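Local atomic coordinates of beta-catenin homolog sys-1 (Caenorhabditis elegans, PDB entry 3C2G), a protein that acts as a transcription coregulator in the Wnt signaling asymmetry pathway, binding the TCF factor POP-1 directly and activating or repressing target genes. Residues I123-Q128 against L173-N178; L118-I123 against F166-G171; M411-P416 against L471-F476; T404-L409 against I464-I469. All blocks are in the same frame, centred on the assembly; numbering follows the deposited sequence.

Contact 1 of 4, residues I123-Q128 against L173-N178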
loop_
_atom_site.group_PDB
_atom_site.type_symbol
_atom_site.label_atom_id
_atom_site.label_comp_id
_atom_site.label_asym_id
_atom_site.label_seq_id
_atom_site.Cartn_x
_atom_site.Cartn_y
_atom_site.Cartn_z
ATOM N N ILE A 123 14.587 -29.473 0.995
ATOM C CA ILE A 123 13.291 -28.900 0.596
ATOM C C ILE A 123 13.105 -28.842 -0.917
ATOM O O ILE A 123 12.204 -28.174 -1.413
ATOM C CB ILE A 123 13.022 -27.510 1.206
ATOM C CG1 ILE A 123 14.160 -26.537 0.875
ATOM C CG2 ILE A 123 12.744 -27.635 2.702
ATOM C CD1 ILE A 123 13.864 -25.114 1.260
ATOM N N SER A 124 13.961 -29.543 -1.647
ATOM C CA SER A 124 13.746 -29.740 -3.066
ATOM C C SER A 124 12.356 -30.323 -3.312
ATOM O O SER A 124 11.921 -31.243 -2.617
ATOM C CB SER A 124 14.810 -30.661 -3.646
ATOM O OG SER A 124 14.655 -30.767 -5.043
ATOM N N LEU A 125 11.672 -29.761 -4.306
ATOM C CA LEU A 125 10.289 -30.101 -4.631
ATOM C C LEU A 125 10.100 -31.589 -4.902
ATOM O O LEU A 125 9.150 -32.190 -4.409
ATOM C CB LEU A 125 9.802 -29.270 -5.827
ATOM C CG LEU A 125 8.533 -29.724 -6.550
ATOM C CD1 LEU A 125 7.276 -29.324 -5.785
ATOM C CD2 LEU A 125 8.508 -29.175 -7.958
ATOM N N ASN A 126 11.011 -32.171 -5.680
ATOM C CA ASN A 126 10.956 -33.595 -6.018
ATOM C C ASN A 126 11.044 -34.545 -4.810
ATOM O O ASN A 126 10.668 -35.711 -4.906
ATOM C CB ASN A 126 12.008 -33.944 -7.081
ATOM C CG ASN A 126 13.421 -33.945 -6.532
ATOM O OD1 ASN A 126 13.702 -34.552 -5.491
ATOM N ND2 ASN A 126 14.334 -33.284 -7.247
ATOM N N TRP A 127 11.537 -34.050 -3.678
ATOM C CA TRP A 127 11.455 -34.811 -2.438
ATOM C C TRP A 127 10.026 -34.893 -1.901
ATOM O O TRP A 127 9.708 -35.818 -1.150
ATOM C CB TRP A 127 12.363 -34.235 -1.357
ATOM C CG TRP A 127 13.834 -34.476 -1.550
ATOM C CD1 TRP A 127 14.825 -33.549 -1.446
ATOM C CD2 TRP A 127 14.479 -35.719 -1.860
ATOM N NE1 TRP A 127 16.047 -34.125 -1.678
ATOM C CE2 TRP A 127 15.868 -35.459 -1.930
ATOM C CE3 TRP A 127 14.023 -37.025 -2.090
ATOM C CZ2 TRP A 127 16.810 -36.460 -2.221
ATOM C CZ3 TRP A 127 14.958 -38.023 -2.378
ATOM C CH2 TRP A 127 16.338 -37.731 -2.440
ATOM N N GLN A 128 9.171 -33.943 -2.289
ATOM C CA GLN A 128 7.786 -33.878 -1.784
ATOM C C GLN A 128 6.905 -35.015 -2.274
ATOM O O GLN A 128 5.790 -35.183 -1.791
ATOM C CB GLN A 128 7.114 -32.544 -2.141
ATOM C CG GLN A 128 7.762 -31.311 -1.543
ATOM C CD GLN A 128 7.344 -31.047 -0.118
ATOM O OE1 GLN A 128 7.020 -31.965 0.642
ATOM N NE2 GLN A 128 7.351 -29.774 0.261
ATOM N N LEU A 173 13.478 -22.714 -4.255
ATOM C CA LEU A 173 12.206 -22.132 -3.826
ATOM C C LEU A 173 11.316 -21.804 -5.027
ATOM O O LEU A 173 10.097 -22.008 -4.972
ATOM C CB LEU A 173 12.414 -20.867 -2.984
ATOM C CG LEU A 173 13.094 -20.917 -1.607
ATOM C CD1 LEU A 173 13.374 -19.505 -1.138
ATOM C CD2 LEU A 173 12.291 -21.683 -0.539
ATOM N N SER A 174 11.934 -21.312 -6.107
ATOM C CA SER A 174 11.206 -20.889 -7.298
ATOM C C SER A 174 10.561 -22.046 -8.016
ATOM O O SER A 174 9.555 -21.859 -8.698
ATOM C CB SER A 174 12.126 -20.163 -8.276
ATOM O OG SER A 174 12.498 -18.908 -7.751
ATOM N N GLU A 175 11.143 -23.234 -7.890
ATOM C CA GLU A 175 10.610 -24.398 -8.587
ATOM C C GLU A 175 9.185 -24.696 -8.100
ATOM O O GLU A 175 8.386 -25.271 -8.828
ATOM C CB GLU A 175 11.544 -25.610 -8.448
ATOM C CG GLU A 175 11.243 -26.748 -9.445
ATOM C CD GLU A 175 12.220 -27.936 -9.374
ATOM O OE1 GLU A 175 13.395 -27.742 -8.955
ATOM O OE2 GLU A 175 11.811 -29.067 -9.754
ATOM N N TYR A 176 8.856 -24.268 -6.886
ATOM C CA TYR A 176 7.503 -24.422 -6.380
ATOM C C TYR A 176 6.505 -23.495 -7.071
ATOM O O TYR A 176 5.296 -23.686 -6.954
ATOM C CB TYR A 176 7.437 -24.192 -4.877
ATOM C CG TYR A 176 7.999 -25.302 -4.021
ATOM C CD1 TYR A 176 7.154 -26.234 -3.421
ATOM C CD2 TYR A 176 9.371 -25.395 -3.767
ATOM C CE1 TYR A 176 7.652 -27.226 -2.595
ATOM C CE2 TYR A 176 9.876 -26.390 -2.969
ATOM C CZ TYR A 176 9.014 -27.307 -2.378
ATOM O OH TYR A 176 9.511 -28.304 -1.557
ATOM N N PHE A 177 7.006 -22.501 -7.792
ATOM C CA PHE A 177 6.127 -21.586 -8.504
ATOM C C PHE A 177 6.027 -21.905 -9.992
ATOM O O PHE A 177 5.482 -21.112 -10.774
ATOM C CB PHE A 177 6.543 -20.135 -8.262
ATOM C CG PHE A 177 6.381 -19.684 -6.834
ATOM C CD1 PHE A 177 5.378 -20.208 -6.027
ATOM C CD2 PHE A 177 7.218 -18.708 -6.305
ATOM C CE1 PHE A 177 5.226 -19.793 -4.713
ATOM C CE2 PHE A 177 7.067 -18.275 -4.992
ATOM C CZ PHE A 177 6.061 -18.828 -4.191
ATOM N N ASN A 178 6.540 -23.073 -10.385
ATOM C CA ASN A 178 6.450 -23.511 -11.773
ATOM C C ASN A 178 5.016 -23.871 -12.154
ATOM O O ASN A 178 4.271 -24.421 -11.337
ATOM C CB ASN A 178 7.427 -24.658 -12.081
ATOM C CG ASN A 178 8.866 -24.170 -12.310
ATOM O OD1 ASN A 178 9.132 -22.964 -12.384
ATOM N ND2 ASN A 178 9.801 -25.114 -12.412
#
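Tyr-176, at the C-terminal end of helix 167-174 of this armadillo domain, pushes its phenol into the loop 123-128 beyond the end of helix 115-122. Two polar bonds grip the hydroxyl. Tyr-176 OH donates to Ile-123 O over 2.7 Å; the acceptor lies at the ring edge, in the ring plane, whereas the hydroxyl approaches from well out of the carbonyl plane, about 40°. Gln-128 NE2 donates to Tyr-176 OH at 3.2 Å, a bent bond of 140° at the hydrogen. A bend at chi2 (-82°) turns the Gln-128 amide toward this hydroxyl at the ring edge, almost perpendicular to the phenol ring. A phenylalanine at Tyr-176 would probably leave both Ile-123 O and the Gln-128 amide without their shared mate, the amide being freer to turn. Apolar packing comes from Leu-125: its CD1 sits over a ring face, 4.2 Å from the Tyr-176 centroid, in a CH-pi contact. The other methyl, CD2, lies across the extended chain of Glu-175, 3.9 Å from Glu-175 CG. Phe-141 of helix 134-150 and Ile-190 of helix 189-198 also pack on the tyrosine. Toward helix 189-198, where Leu-173 also packs, Ile-123 CD1 meets Leu-173 CD2 at 4.2 Å.

Contact 2 of 4, residues L118-I123 against F166-G171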
loop_
_atom_site.group_PDB
_atom_site.type_symbol
_atom_site.label_atom_id
_atom_site.label_comp_id
_atom_site.label_asym_id
_atom_site.label_seq_id
_atom_site.Cartn_x
_atom_site.Cartn_y
_atom_site.Cartn_z
ATOM N N LEU A 118 23.187 -28.647 1.975
ATOM C CA LEU A 118 22.550 -29.875 2.428
ATOM C C LEU A 118 21.104 -29.598 2.861
ATOM O O LEU A 118 20.194 -30.335 2.479
ATOM C CB LEU A 118 23.335 -30.521 3.580
ATOM C CG LEU A 118 24.737 -31.077 3.318
ATOM C CD1 LEU A 118 25.346 -31.548 4.628
ATOM C CD2 LEU A 118 24.746 -32.212 2.294
ATOM N N ILE A 119 20.913 -28.541 3.654
ATOM C CA ILE A 119 19.599 -28.163 4.171
ATOM C C ILE A 119 18.666 -27.813 3.019
ATOM O O ILE A 119 17.618 -28.431 2.843
ATOM C CB ILE A 119 19.692 -26.975 5.173
ATOM C CG1 ILE A 119 20.192 -27.456 6.539
ATOM C CG2 ILE A 119 18.354 -26.239 5.303
ATOM C CD1 ILE A 119 19.176 -28.198 7.367
ATOM N N CYS A 120 19.077 -26.840 2.222
ATOM C CA CYS A 120 18.294 -26.399 1.100
ATOM C C CYS A 120 17.963 -27.559 0.147
ATOM O O CYS A 120 16.909 -27.565 -0.493
ATOM C CB CYS A 120 19.005 -25.244 0.398
ATOM S SG CYS A 120 18.974 -25.331 -1.381
ATOM N N ASN A 121 18.840 -28.553 0.082
ATOM C CA ASN A 121 18.551 -29.742 -0.706
ATOM C C ASN A 121 17.381 -30.575 -0.190
ATOM O O ASN A 121 16.681 -31.207 -0.967
ATOM C CB ASN A 121 19.773 -30.628 -0.849
ATOM C CG ASN A 121 19.754 -31.403 -2.141
ATOM O OD1 ASN A 121 19.230 -32.525 -2.214
ATOM N ND2 ASN A 121 20.280 -30.783 -3.198
ATOM N N LEU A 122 17.167 -30.563 1.119
ATOM C CA LEU A 122 16.075 -31.310 1.725
ATOM C C LEU A 122 14.670 -30.730 1.443
ATOM O O LEU A 122 13.672 -31.424 1.644
ATOM C CB LEU A 122 16.301 -31.439 3.228
ATOM C CG LEU A 122 17.508 -32.279 3.660
ATOM C CD1 LEU A 122 18.145 -31.722 4.926
ATOM C CD2 LEU A 122 17.122 -33.706 3.860
ATOM N N ILE A 123 14.587 -29.473 0.995
ATOM C CA ILE A 123 13.291 -28.900 0.596
ATOM C C ILE A 123 13.105 -28.842 -0.917
ATOM O O ILE A 123 12.204 -28.174 -1.413
ATOM C CB ILE A 123 13.022 -27.510 1.206
ATOM C CG1 ILE A 123 14.160 -26.537 0.875
ATOM C CG2 ILE A 123 12.744 -27.635 2.702
ATOM C CD1 ILE A 123 13.864 -25.114 1.260
ATOM N N PHE A 166 21.871 -17.396 -1.980
ATOM C CA PHE A 166 22.708 -18.111 -2.938
ATOM C C PHE A 166 21.830 -18.784 -3.986
ATOM O O PHE A 166 20.721 -19.216 -3.682
ATOM C CB PHE A 166 23.666 -19.105 -2.248
ATOM C CG PHE A 166 22.984 -20.136 -1.372
ATOM C CD1 PHE A 166 22.964 -21.470 -1.742
ATOM C CD2 PHE A 166 22.394 -19.773 -0.157
ATOM C CE1 PHE A 166 22.349 -22.429 -0.928
ATOM C CE2 PHE A 166 21.768 -20.731 0.660
ATOM C CZ PHE A 166 21.748 -22.055 0.272
ATOM N N GLU A 167 22.329 -18.860 -5.217
ATOM C CA GLU A 167 21.528 -19.312 -6.356
ATOM C C GLU A 167 20.727 -20.600 -6.094
ATOM O O GLU A 167 19.529 -20.651 -6.387
ATOM C CB GLU A 167 22.401 -19.458 -7.611
ATOM N N LYS A 168 21.381 -21.618 -5.532
ATOM C CA LYS A 168 20.758 -22.937 -5.310
ATOM C C LYS A 168 19.465 -22.842 -4.508
ATOM O O LYS A 168 18.476 -23.493 -4.843
ATOM C CB LYS A 168 21.729 -23.898 -4.623
ATOM C CG LYS A 168 21.262 -25.350 -4.551
ATOM C CD LYS A 168 22.313 -26.231 -3.845
ATOM C CE LYS A 168 22.075 -27.732 -4.080
ATOM N NZ LYS A 168 23.376 -28.510 -4.074
ATOM N N LEU A 169 19.471 -22.018 -3.464
ATOM C CA LEU A 169 18.286 -21.835 -2.650
ATOM C C LEU A 169 17.142 -21.077 -3.362
ATOM O O LEU A 169 15.975 -21.459 -3.232
ATOM C CB LEU A 169 18.640 -21.196 -1.306
ATOM C CG LEU A 169 17.499 -20.854 -0.341
ATOM C CD1 LEU A 169 16.563 -22.028 -0.079
ATOM C CD2 LEU A 169 18.072 -20.357 0.961
ATOM N N VAL A 170 17.464 -20.022 -4.104
ATOM C CA VAL A 170 16.407 -19.243 -4.752
ATOM C C VAL A 170 15.815 -20.030 -5.922
ATOM O O VAL A 170 14.594 -20.025 -6.136
ATOM C CB VAL A 170 16.838 -17.795 -5.132
ATOM C CG1 VAL A 170 17.056 -16.967 -3.880
ATOM C CG2 VAL A 170 18.092 -17.774 -5.997
ATOM N N GLY A 171 16.687 -20.745 -6.634
ATOM C CA GLY A 171 16.271 -21.754 -7.609
ATOM C C GLY A 171 15.316 -22.764 -6.997
ATOM O O GLY A 171 14.208 -22.969 -7.500
#
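Cys-120 on helix 115-122 points at the start of helix 167-174, and its sulfur and CB meet Phe-166, Lys-168 and Leu-169. The two helices run nearly parallel, 12° apart with local axes 9.7 Å from each other, in the side-by-side stacking of helices that builds the armadillo superhelix. Cys-120 SG comes within 3.8 Å of Leu-169 CA, close against the backbone of the second helix, and also touches Lys-168 CG. Leu-169 CD1 approaches Cys-120 CB at 4.1 Å and Ile-123 CD1 at 4.3 Å. The leucine branch gets there because CG lies opposite its own backbone N (chi1 177°), which swings the isobutyl group across to the first helix. Phe-166, in the N-cap position, meets the cysteine obliquely: Cys-120 SG is 5.5 Å from the ring centroid in a sulfur-aromatic contact, and Cys-120 CB is near Phe-166 CZ. The Lys-168 chain, extended as far as CE and bent at its last torsion, runs toward Asn-121, its CE passing 3.6 Å from Asn-121 ND2. The next shell holds these groups in place. Glu-117 takes the lysine's amino group in a long, weak ion pair, and Val-140 and Phe-141 of helix 134-150 pack on Ile-123. The Phe-166 ring has Arg-116 in a cation-pi contact, and Leu-169 CB lies over one of its faces, near the rim.

Contact 3 of 4, residues M411-P416 against L471-F476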
loop_
_atom_site.group_PDB
_atom_site.type_symbol
_atom_site.label_atom_id
_atom_site.label_comp_id
_atom_site.label_asym_id
_atom_site.label_seq_id
_atom_site.Cartn_x
_atom_site.Cartn_y
_atom_site.Cartn_z
HETATM N N MSE A 411 -12.767 17.592 -18.402
HETATM C CA MSE A 411 -13.376 17.413 -19.723
HETATM C C MSE A 411 -14.245 18.583 -20.183
HETATM O O MSE A 411 -14.189 18.989 -21.331
HETATM C CB MSE A 411 -14.251 16.156 -19.732
HETATM C CG MSE A 411 -13.510 14.836 -19.590
HETATM SE SE MSE A 411 -14.765 13.347 -19.285
HETATM C CE MSE A 411 -15.886 13.518 -20.897
ATOM N N TRP A 412 -15.047 19.120 -19.272
ATOM C CA TRP A 412 -16.173 19.961 -19.645
ATOM C C TRP A 412 -15.995 21.437 -19.365
ATOM O O TRP A 412 -16.903 22.227 -19.622
ATOM C CB TRP A 412 -17.433 19.459 -18.954
ATOM C CG TRP A 412 -17.719 18.058 -19.277
ATOM C CD1 TRP A 412 -17.870 17.526 -20.517
ATOM C CD2 TRP A 412 -17.881 16.980 -18.352
ATOM N NE1 TRP A 412 -18.122 16.186 -20.427
ATOM C CE2 TRP A 412 -18.138 15.821 -19.108
ATOM C CE3 TRP A 412 -17.841 16.883 -16.955
ATOM C CZ2 TRP A 412 -18.358 14.578 -18.519
ATOM C CZ3 TRP A 412 -18.062 15.647 -16.371
ATOM C CH2 TRP A 412 -18.315 14.510 -17.153
ATOM N N ILE A 413 -14.839 21.808 -18.836
ATOM C CA ILE A 413 -14.561 23.206 -18.569
ATOM C C ILE A 413 -13.807 23.790 -19.763
ATOM O O ILE A 413 -12.789 23.228 -20.187
ATOM C CB ILE A 413 -13.821 23.399 -17.230
ATOM C CG1 ILE A 413 -14.665 22.807 -16.095
ATOM C CG2 ILE A 413 -13.566 24.880 -16.957
ATOM C CD1 ILE A 413 -13.916 22.525 -14.827
ATOM N N PRO A 414 -14.338 24.894 -20.333
ATOM C CA PRO A 414 -13.788 25.565 -21.517
ATOM C C PRO A 414 -12.297 25.846 -21.407
ATOM O O PRO A 414 -11.883 26.660 -20.587
ATOM C CB PRO A 414 -14.573 26.888 -21.572
ATOM C CG PRO A 414 -15.293 26.992 -20.249
ATOM C CD PRO A 414 -15.552 25.581 -19.857
ATOM N N THR A 415 -11.508 25.149 -22.220
ATOM C CA THR A 415 -10.071 25.387 -22.313
ATOM C C THR A 415 -9.766 26.100 -23.633
ATOM O O THR A 415 -10.108 25.582 -24.703
ATOM C CB THR A 415 -9.266 24.074 -22.221
ATOM N N PRO A 416 -9.146 27.301 -23.560
ATOM C CA PRO A 416 -8.748 28.097 -24.733
ATOM C C PRO A 416 -8.025 27.273 -25.797
ATOM O O PRO A 416 -8.204 27.528 -26.995
ATOM C CB PRO A 416 -7.796 29.135 -24.134
ATOM C CG PRO A 416 -8.315 29.342 -22.760
ATOM C CD PRO A 416 -8.793 27.986 -22.300
ATOM N N LEU A 471 -16.690 22.445 -10.073
ATOM C CA LEU A 471 -18.140 22.395 -10.224
ATOM C C LEU A 471 -18.695 23.745 -10.680
ATOM O O LEU A 471 -19.506 23.800 -11.594
ATOM C CB LEU A 471 -18.825 21.953 -8.939
ATOM C CG LEU A 471 -18.838 20.448 -8.693
ATOM C CD1 LEU A 471 -19.229 20.153 -7.248
ATOM C CD2 LEU A 471 -19.746 19.705 -9.674
ATOM N N LEU A 472 -18.226 24.825 -10.065
ATOM C CA LEU A 472 -18.764 26.151 -10.346
ATOM C C LEU A 472 -18.275 26.697 -11.680
ATOM O O LEU A 472 -18.843 27.644 -12.186
ATOM C CB LEU A 472 -18.460 27.142 -9.218
ATOM C CG LEU A 472 -18.989 26.849 -7.810
ATOM C CD1 LEU A 472 -18.449 27.882 -6.869
ATOM C CD2 LEU A 472 -20.510 26.803 -7.711
ATOM N N ARG A 473 -17.244 26.094 -12.255
ATOM C CA ARG A 473 -16.752 26.514 -13.564
ATOM C C ARG A 473 -17.316 25.643 -14.674
ATOM O O ARG A 473 -16.980 25.814 -15.843
ATOM C CB ARG A 473 -15.232 26.480 -13.599
ATOM C CG ARG A 473 -14.586 27.677 -12.947
ATOM C CD ARG A 473 -13.113 27.439 -12.710
ATOM N NE ARG A 473 -12.355 27.438 -13.956
ATOM C CZ ARG A 473 -11.140 26.909 -14.101
ATOM N NH1 ARG A 473 -10.532 26.325 -13.066
ATOM N NH2 ARG A 473 -10.534 26.964 -15.290
ATOM N N THR A 474 -18.175 24.703 -14.296
ATOM C CA THR A 474 -18.806 23.787 -15.236
ATOM C C THR A 474 -20.115 24.413 -15.716
ATOM O O THR A 474 -21.023 24.633 -14.919
ATOM C CB THR A 474 -19.064 22.427 -14.557
ATOM O OG1 THR A 474 -17.811 21.832 -14.220
ATOM C CG2 THR A 474 -19.804 21.505 -15.460
ATOM N N PRO A 475 -20.210 24.697 -17.022
ATOM C CA PRO A 475 -21.293 25.478 -17.644
ATOM C C PRO A 475 -22.707 24.981 -17.330
ATOM O O PRO A 475 -23.570 25.789 -17.000
ATOM C CB PRO A 475 -21.008 25.337 -19.146
ATOM C CG PRO A 475 -19.541 25.108 -19.224
ATOM C CD PRO A 475 -19.223 24.248 -18.021
ATOM N N PHE A 476 -22.943 23.675 -17.419
ATOM C CA PHE A 476 -24.286 23.139 -17.184
ATOM C C PHE A 476 -24.669 22.997 -15.714
ATOM O O PHE A 476 -25.801 22.636 -15.410
ATOM C CB PHE A 476 -24.463 21.791 -17.874
ATOM C CG PHE A 476 -23.564 20.719 -17.343
ATOM C CD1 PHE A 476 -23.926 19.986 -16.216
ATOM C CD2 PHE A 476 -22.356 20.434 -17.974
ATOM C CE1 PHE A 476 -23.085 18.988 -15.728
ATOM C CE2 PHE A 476 -21.523 19.429 -17.492
ATOM C CZ PHE A 476 -21.886 18.707 -16.373
#
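Thr-474 OG1 is hydrogen-bonded to the Leu-470 carbonyl oxygen, one turn back in helix 457-472, and lies against Ile-413, whose CG1 is 3.8 Å from it. The same isoleucine rests on the preceding peptide, with Ile-413 CG2 at 3.7 Å from Arg-473 O. A turn at chi3 (71°) carries the Arg-473 guanidinium across the isoleucine, where its NH2 meets Ile-413 CG2 obliquely at 4.0 Å. Here two loops at the C-terminal ends of neighbouring armadillo helices come together: 411-416 leads from helix 388-409 toward helix 425-432, and Thr-474 to Phe-476 follow the end of helix 457-472. No hydrogen bond joins the two segments; Ile-413 and Trp-412 bury the larger share of surface, and the two proline rings add a smaller patch. Pro-475 CD touches Trp-412 O at 3.5 Å, while Pro-475 CG meets Pro-414 CD at 4.1 Å as the two rings run antiparallel past one another. On the side toward helix 425-432, where Trp-412 and Phe-476 both pack, the aromatic residues meet: Trp-412 CB lies at the edge of the Phe-476 ring, near its plane, 4.3 Å from Phe-476 CE2. Thr-474 CG2 lies over one face of that phenyl ring, toward its rim.

Contact 4 of 4, residues T404-L409 against I464-I469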
loop_
_atom_site.group_PDB
_atom_site.type_symbol
_atom_site.label_atom_id
_atom_site.label_comp_id
_atom_site.label_asym_id
_atom_site.label_seq_id
_atom_site.Cartn_x
_atom_site.Cartn_y
_atom_site.Cartn_z
ATOM N N THR A 404 -11.501 11.690 -7.810
ATOM C CA THR A 404 -12.014 11.073 -9.018
ATOM C C THR A 404 -12.959 12.032 -9.739
ATOM O O THR A 404 -12.878 12.167 -10.962
ATOM C CB THR A 404 -12.743 9.762 -8.718
ATOM O OG1 THR A 404 -11.891 8.933 -7.927
ATOM C CG2 THR A 404 -13.128 9.046 -10.014
ATOM N N LEU A 405 -13.834 12.695 -8.980
ATOM C CA LEU A 405 -14.743 13.689 -9.539
ATOM C C LEU A 405 -13.981 14.746 -10.314
ATOM O O LEU A 405 -14.344 15.069 -11.435
ATOM C CB LEU A 405 -15.605 14.358 -8.455
ATOM C CG LEU A 405 -16.641 15.417 -8.915
ATOM C CD1 LEU A 405 -17.638 14.825 -9.885
ATOM C CD2 LEU A 405 -17.380 16.071 -7.735
ATOM N N ASN A 406 -12.912 15.251 -9.714
ATOM C CA ASN A 406 -12.130 16.338 -10.277
ATOM C C ASN A 406 -11.433 15.953 -11.571
ATOM O O ASN A 406 -11.330 16.770 -12.486
ATOM C CB ASN A 406 -11.129 16.867 -9.247
ATOM C CG ASN A 406 -11.812 17.485 -8.017
ATOM O OD1 ASN A 406 -13.033 17.676 -7.987
ATOM N ND2 ASN A 406 -11.015 17.802 -6.999
ATOM N N ASN A 407 -10.983 14.704 -11.663
ATOM C CA ASN A 407 -10.434 14.170 -12.914
ATOM C C ASN A 407 -11.459 14.079 -14.045
ATOM O O ASN A 407 -11.088 14.153 -15.209
ATOM C CB ASN A 407 -9.748 12.822 -12.685
ATOM C CG ASN A 407 -8.470 12.952 -11.866
ATOM O OD1 ASN A 407 -7.868 14.030 -11.805
ATOM N ND2 ASN A 407 -8.061 11.860 -11.215
ATOM N N PHE A 408 -12.740 13.941 -13.702
ATOM C CA PHE A 408 -13.827 14.002 -14.692
ATOM C C PHE A 408 -14.131 15.427 -15.157
ATOM O O PHE A 408 -14.251 15.678 -16.348
ATOM C CB PHE A 408 -15.126 13.405 -14.143
ATOM C CG PHE A 408 -15.120 11.922 -14.030
ATOM C CD1 PHE A 408 -14.796 11.128 -15.115
ATOM C CD2 PHE A 408 -15.478 11.313 -12.840
ATOM C CE1 PHE A 408 -14.797 9.750 -15.005
ATOM C CE2 PHE A 408 -15.486 9.930 -12.719
ATOM C CZ PHE A 408 -15.142 9.148 -13.806
ATOM N N LEU A 409 -14.271 16.353 -14.212
ATOM C CA LEU A 409 -14.803 17.683 -14.516
ATOM C C LEU A 409 -13.932 18.490 -15.481
ATOM O O LEU A 409 -14.420 19.405 -16.128
ATOM C CB LEU A 409 -15.112 18.469 -13.237
ATOM C CG LEU A 409 -16.203 17.891 -12.326
ATOM C CD1 LEU A 409 -16.246 18.563 -10.949
ATOM C CD2 LEU A 409 -17.570 17.930 -12.990
ATOM N N ILE A 464 -11.563 19.362 -1.438
ATOM C CA ILE A 464 -12.932 19.852 -1.458
ATOM C C ILE A 464 -13.011 21.232 -2.122
ATOM O O ILE A 464 -13.917 21.482 -2.924
ATOM C CB ILE A 464 -13.526 19.916 -0.053
ATOM C CG1 ILE A 464 -13.780 18.502 0.476
ATOM C CG2 ILE A 464 -14.822 20.728 -0.057
ATOM C CD1 ILE A 464 -14.127 18.456 1.950
ATOM N N LEU A 465 -12.064 22.114 -1.799
ATOM C CA LEU A 465 -12.066 23.448 -2.377
ATOM C C LEU A 465 -11.967 23.322 -3.885
ATOM O O LEU A 465 -12.663 24.028 -4.629
ATOM C CB LEU A 465 -10.924 24.310 -1.834
ATOM C CG LEU A 465 -10.955 24.621 -0.344
ATOM C CD1 LEU A 465 -9.710 25.421 0.054
ATOM C CD2 LEU A 465 -12.234 25.357 0.052
ATOM N N ARG A 466 -11.113 22.401 -4.320
ATOM C CA ARG A 466 -10.905 22.158 -5.736
ATOM C C ARG A 466 -12.202 21.678 -6.406
ATOM O O ARG A 466 -12.562 22.143 -7.486
ATOM C CB ARG A 466 -9.779 21.146 -5.936
ATOM C CG ARG A 466 -8.789 21.554 -7.001
ATOM C CD ARG A 466 -9.156 21.015 -8.340
ATOM N NE ARG A 466 -8.674 21.877 -9.417
ATOM C CZ ARG A 466 -7.806 21.492 -10.342
ATOM N NH1 ARG A 466 -7.318 20.253 -10.308
ATOM N NH2 ARG A 466 -7.440 22.334 -11.300
ATOM N N SER A 467 -12.901 20.757 -5.756
ATOM C CA SER A 467 -14.176 20.277 -6.264
ATOM C C SER A 467 -15.172 21.415 -6.522
ATOM O O SER A 467 -15.818 21.434 -7.562
ATOM C CB SER A 467 -14.778 19.233 -5.318
ATOM O OG SER A 467 -14.125 17.993 -5.507
ATOM N N PHE A 468 -15.286 22.342 -5.571
ATOM C CA PHE A 468 -16.170 23.484 -5.696
ATOM C C PHE A 468 -15.723 24.398 -6.824
ATOM O O PHE A 468 -16.544 24.849 -7.617
ATOM C CB PHE A 468 -16.259 24.260 -4.382
ATOM C CG PHE A 468 -17.118 23.599 -3.355
ATOM C CD1 PHE A 468 -18.446 23.308 -3.628
ATOM C CD2 PHE A 468 -16.609 23.275 -2.098
ATOM C CE1 PHE A 468 -19.249 22.681 -2.661
ATOM C CE2 PHE A 468 -17.416 22.645 -1.131
ATOM C CZ PHE A 468 -18.726 22.352 -1.417
ATOM N N ILE A 469 -14.423 24.656 -6.896
ATOM C CA ILE A 469 -13.853 25.410 -7.998
ATOM C C ILE A 469 -14.311 24.826 -9.337
ATOM O O ILE A 469 -14.892 25.535 -10.156
ATOM C CB ILE A 469 -12.318 25.453 -7.929
ATOM C CG1 ILE A 469 -11.869 26.334 -6.764
ATOM C CG2 ILE A 469 -11.724 25.972 -9.238
ATOM C CD1 ILE A 469 -10.413 26.135 -6.355
#
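Asn-406 and Ser-467 turn their polar ends to each other through the same first torsion: the asparagine CG (chi1 -64°) and the serine OG each stand opposite their own carbonyl carbon. Ser-467 OG thus donates to Asn-406 OD1 at 2.7 Å, a buried bond that crosses from helix 388-409 to helix 457-472. The hydroxyl meets the amide oxygen from the side, at a C=O...O angle of 116°, and tilts slightly from the carbonyl plane. Ser-467 OG also has a weak hydrogen bond to Thr-463 O in its own helix. On the nitrogen side of the amide, Arg-466 is bent at chi2, and both its CB and its CD pack on Asn-406 ND2, CB at 3.7 Å. Shortening Asn-406 to an alanine is likely to cost the buried Ser-467 hydroxyl its short acceptor, leaving it to lean on the weak bond to Thr-463 O, and to open a gap beside Arg-466. Leu-405 CD2 approaches Ser-467 OG at 4.4 Å, and Leu-409 CD1 lies near Ser-467 O, adding apolar cover. The local axes are 9.7 Å apart at 28°, the side-by-side packing of helices in an armadillo superhelix. Next to Asn-406, Asn-407 hydrogen-bonds through OD1 to the backbone of the bound peptide, so the first helix serves both interfaces. Behind the second helix lie helix 437-448, packed on Ile-464 and Phe-468, and helix 515-535, packed on Leu-465 and Phe-468.

The four contacts form two pairs on opposite sides of the centre of the elongated, all-helical armadillo domain. Contacts 1 and 2 come first along the chain, their segments alternating; they share Ile-123 and helix 167-174, with centres about 10 Å apart. Contacts 3 and 4 follow, also alternating, and share helix 457-472, with centres about 11 Å apart; Leu-471 CD2 meets Leu-409 CD1 at 3.9 Å between them. Contacts 2 and 3 lie about 62 Å apart, centre to centre. In each pair, packed helices (contacts 2 and 4) lead into a junction beyond them (contacts 1 and 3), so similar helix-to-helix packing recurs in two distant parts of the superhelix, the later one beside the bound peptide.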